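CAMP-dependent protein kinase regulatory subunit (Saccharomyces cerevisiae, PDB 6XQK) probably holds the catalytic subunit of protein kinase A inactive until cAMP binds, and is represented here by its D/D (dimerization and docking) domain. Local coordinates at residues Q11-L16 against N38-Q43; A24-S27 against Q31-A34. All coordinates share one frame; numbering follows the deposited sequence.

Interaction 1: residues Q11-L16 against N38-Q43; sequences QAELQL and NKRLEQ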
# COMPACT_ATOMS: atom_id res chain seq x y z
N GLN A 11 -18.10 0.94 -10.46
CA GLN A 11 -17.87 1.26 -11.86
C GLN A 11 -17.21 2.62 -12.01
O GLN A 11 -16.35 2.78 -12.88
CB GLN A 11 -19.18 1.21 -12.64
CG GLN A 11 -19.75 -0.19 -12.63
CD GLN A 11 -20.39 -0.65 -13.91
OE1 GLN A 11 -20.18 -1.80 -14.35
NE2 GLN A 11 -21.19 0.21 -14.51
N ALA A 12 -17.57 3.60 -11.16
CA ALA A 12 -16.98 4.94 -11.18
C ALA A 12 -15.51 4.90 -10.80
O ALA A 12 -14.69 5.47 -11.51
CB ALA A 12 -17.75 5.86 -10.25
N GLU A 13 -15.16 4.17 -9.71
CA GLU A 13 -13.77 4.03 -9.29
C GLU A 13 -12.92 3.25 -10.30
O GLU A 13 -11.73 3.54 -10.48
CB GLU A 13 -13.68 3.37 -7.91
CG GLU A 13 -14.21 4.22 -6.79
CD GLU A 13 -13.30 5.33 -6.29
OE1 GLU A 13 -12.20 5.55 -6.86
OE2 GLU A 13 -13.70 5.97 -5.30
N LEU A 14 -13.53 2.26 -10.95
CA LEU A 14 -12.84 1.48 -11.97
C LEU A 14 -12.61 2.33 -13.22
O LEU A 14 -11.55 2.27 -13.80
CB LEU A 14 -13.64 0.22 -12.30
CG LEU A 14 -12.98 -0.73 -13.27
CD1 LEU A 14 -11.67 -1.25 -12.74
CD2 LEU A 14 -13.90 -1.88 -13.60
N GLN A 15 -13.59 3.18 -13.59
CA GLN A 15 -13.46 4.06 -14.75
C GLN A 15 -12.38 5.13 -14.51
O GLN A 15 -11.62 5.46 -15.41
CB GLN A 15 -14.82 4.69 -15.11
CG GLN A 15 -14.91 5.25 -16.53
CD GLN A 15 -14.59 4.26 -17.65
OE1 GLN A 15 -15.31 3.27 -17.87
NE2 GLN A 15 -13.52 4.51 -18.41
N LEU A 16 -12.29 5.64 -13.28
CA LEU A 16 -11.27 6.63 -12.93
C LEU A 16 -9.86 6.00 -13.01
O LEU A 16 -8.90 6.63 -13.48
CB LEU A 16 -11.51 7.12 -11.50
CG LEU A 16 -12.51 8.25 -11.26
CD1 LEU A 16 -12.42 8.71 -9.82
CD2 LEU A 16 -12.25 9.42 -12.19
N ASN A 38 -3.58 3.26 -3.06
CA ASN A 38 -3.14 3.68 -1.75
C ASN A 38 -3.39 5.19 -1.57
O ASN A 38 -3.71 5.62 -0.45
CB ASN A 38 -1.69 3.36 -1.54
CG ASN A 38 -1.42 1.89 -1.30
OD1 ASN A 38 -2.21 1.17 -0.68
ND2 ASN A 38 -0.29 1.41 -1.77
N LYS A 39 -3.29 5.99 -2.66
CA LYS A 39 -3.56 7.42 -2.62
C LYS A 39 -5.07 7.68 -2.56
O LYS A 39 -5.48 8.59 -1.85
CB LYS A 39 -2.95 8.16 -3.80
CG LYS A 39 -3.02 9.67 -3.64
CD LYS A 39 -2.43 10.41 -4.84
CE LYS A 39 -2.58 11.89 -4.68
NZ LYS A 39 -1.98 12.30 -3.40
N ARG A 40 -5.90 6.88 -3.25
CA ARG A 40 -7.36 7.04 -3.17
C ARG A 40 -7.85 6.78 -1.74
O ARG A 40 -8.74 7.47 -1.25
CB ARG A 40 -8.07 6.09 -4.15
CG ARG A 40 -7.99 6.51 -5.63
CD ARG A 40 -8.74 7.80 -5.92
NE ARG A 40 -10.18 7.69 -5.64
CZ ARG A 40 -10.83 8.36 -4.68
NH1 ARG A 40 -10.18 9.22 -3.90
NH2 ARG A 40 -12.14 8.18 -4.50
N LEU A 41 -7.25 5.80 -1.07
CA LEU A 41 -7.55 5.51 0.33
C LEU A 41 -7.11 6.68 1.20
O LEU A 41 -7.83 7.06 2.12
CB LEU A 41 -6.80 4.24 0.78
CG LEU A 41 -7.35 2.89 0.34
CD1 LEU A 41 -6.48 1.77 0.87
CD2 LEU A 41 -8.77 2.71 0.83
N GLU A 42 -5.91 7.22 0.94
CA GLU A 42 -5.35 8.33 1.69
C GLU A 42 -6.26 9.55 1.61
O GLU A 42 -6.50 10.19 2.63
CB GLU A 42 -3.93 8.67 1.19
CG GLU A 42 -3.34 9.89 1.87
CD GLU A 42 -1.88 10.17 1.57
OE1 GLU A 42 -1.35 9.60 0.59
OE2 GLU A 42 -1.28 10.96 2.32
N GLN A 43 -6.80 9.83 0.42
CA GLN A 43 -7.75 10.92 0.20
C GLN A 43 -9.02 10.76 1.04
O GLN A 43 -9.42 11.71 1.73
CB GLN A 43 -8.05 11.08 -1.30
CG GLN A 43 -6.82 11.54 -2.06
CD GLN A 43 -6.99 11.59 -3.56
OE1 GLN A 43 -7.63 10.74 -4.16
NE2 GLN A 43 -6.40 12.57 -4.21
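E13 and R40 are the closest residues of the two backbones, yet their CA atoms are 9.4 Å apart, so helices 8-24 and 29-49 are linked here through long side chains rather than by close backbone packing. These two helices form the helix-loop-helix unit of the RIIa-type D/D domain, and the contact lies close to the geometric centre of the subunit. The CB atoms of both residues are directed at the opposing helix, and the side chains meet from opposite directions. R40 offers its guanidinium side-on: NE donates to OE1 of E13 at 3.2 Å, and NH2 donates to OE2 of E13 at 2.8 Å. Each carboxylate oxygen uses its syn lone pair, and the two flat groups lie only 16° from coplanar, the geometry of a bidentate salt bridge. The bends that make this possible are at chi2 of E13 (-79°) and at chi2 and chi3 of R40. Two-point pairing should restrict rotation of both groups. Around the pair, F29 of the second subunit packs on E13 and L30 of that subunit on R40. One helical turn on, R40 NH1 donates to Q43 OE1 at 3.0 Å, with the amide oxygen tilted 16° out of the guanidinium plane.

Interaction 2: residues A24-S27 against Q31-A34; sequences ANPS and QFSA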
# COMPACT_ATOMS: atom_id res chain seq x y z
N ALA A 24 -1.45 7.72 -18.24
CA ALA A 24 -0.05 7.65 -17.85
C ALA A 24 0.75 6.59 -18.60
O ALA A 24 1.96 6.76 -18.77
CB ALA A 24 0.08 7.44 -16.34
N ASN A 25 0.10 5.47 -19.00
CA ASN A 25 0.72 4.27 -19.61
C ASN A 25 2.01 3.88 -18.85
O ASN A 25 3.12 4.05 -19.36
CB ASN A 25 0.97 4.46 -21.10
CG ASN A 25 1.40 3.19 -21.81
OD1 ASN A 25 1.30 2.08 -21.26
ND2 ASN A 25 1.92 3.32 -23.02
N PRO A 26 1.88 3.57 -17.54
CA PRO A 26 3.07 3.31 -16.73
C PRO A 26 3.96 2.18 -17.22
O PRO A 26 3.49 1.17 -17.74
CB PRO A 26 2.48 2.96 -15.36
CG PRO A 26 1.07 2.50 -15.65
CD PRO A 26 0.63 3.38 -16.76
N SER A 27 5.26 2.36 -17.05
CA SER A 27 6.26 1.31 -17.36
C SER A 27 6.18 0.19 -16.29
O SER A 27 6.53 -0.96 -16.57
CB SER A 27 7.67 1.91 -17.37
OG SER A 27 8.00 2.51 -16.12
N GLN A 31 3.22 -1.15 -9.74
CA GLN A 31 3.64 -0.07 -8.83
C GLN A 31 2.77 1.17 -8.98
O GLN A 31 2.38 1.76 -7.98
CB GLN A 31 5.12 0.29 -9.03
CG GLN A 31 5.68 1.20 -7.96
CD GLN A 31 5.67 0.54 -6.61
OE1 GLN A 31 6.43 -0.40 -6.36
NE2 GLN A 31 4.80 1.01 -5.72
N PHE A 32 2.43 1.53 -10.20
CA PHE A 32 1.56 2.67 -10.46
C PHE A 32 0.17 2.43 -9.86
O PHE A 32 -0.41 3.34 -9.25
CB PHE A 32 1.42 2.90 -11.97
CG PHE A 32 0.49 4.04 -12.35
CD1 PHE A 32 -0.86 3.83 -12.53
CD2 PHE A 32 0.99 5.31 -12.56
CE1 PHE A 32 -1.71 4.87 -12.86
CE2 PHE A 32 0.14 6.35 -12.90
CZ PHE A 32 -1.20 6.13 -13.06
N SER A 33 -0.37 1.21 -10.07
CA SER A 33 -1.69 0.85 -9.59
C SER A 33 -1.76 0.79 -8.07
O SER A 33 -2.71 1.29 -7.50
CB SER A 33 -2.14 -0.47 -10.20
OG SER A 33 -2.07 -0.38 -11.61
N ALA A 34 -0.75 0.22 -7.41
CA ALA A 34 -0.70 0.19 -5.95
C ALA A 34 -0.62 1.63 -5.42
O ALA A 34 -1.38 1.98 -4.53
CB ALA A 34 0.49 -0.63 -5.47
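With chi1 at 178°, the CB-CG bond of F32 extends opposite its backbone N, and chi2 near -88° turns the ring so that P26 packs over one of its faces while its far end reaches A24. The turn supplies the other half of the geometry: N25 leaves helical conformation with a positive phi of 44°, and the chain then carries P26 back against helix 29-49. P26 and F32 cross at about a right angle. P26 CB lies 3.6 Å from F32 CB, and P26 CG is 3.7 Å from F32 CG, so the pyrrolidine sits at the root of the aromatic side chain; its CD also lies over the ring face. At the outer end, A24 CB is 3.6 Å from F32 CE2 and 3.8 Å from F32 CZ. Replacing F32 by an alanine would probably leave the methyl of A24 without its aromatic partner and open a gap beside P26. E20 and I21 of helix 8-24 also touch F32, which thus bears on the end of one helix and on the turn that follows it. Just before helix 29-49, D28 OD1 accepts a hydrogen bond from Q31 N, in the first turn of the helix that carries F32. The contact between 24-27 and 31-34 is apolar, consistent with van der Waals packing and partial exclusion of water at the surface, with no hydrogen bond between the two segments.

Overall arrangement
Interaction 1 joins helix 8-24 to helix 29-49, and interaction 2 joins the last residue of helix 8-24 and the following turn to the same helix; their centres lie 14 Å apart. Interaction 2 is nested inside the loop closed by interaction 1: its centre lies about 11 Å from the centre of the chain, that of interaction 1 about 3 Å. Their chemistry differs, ionic at the middle and apolar at the turn. Segments 31-34 and 38-43 also adjoin the second subunit, where A34 packs on L41 of that chain and L41 on its A34. The two-helix arrangement may thus be linked to assembly, consistent with an oligomerizing domain; 38-43 also reaches the third and fourth subunits.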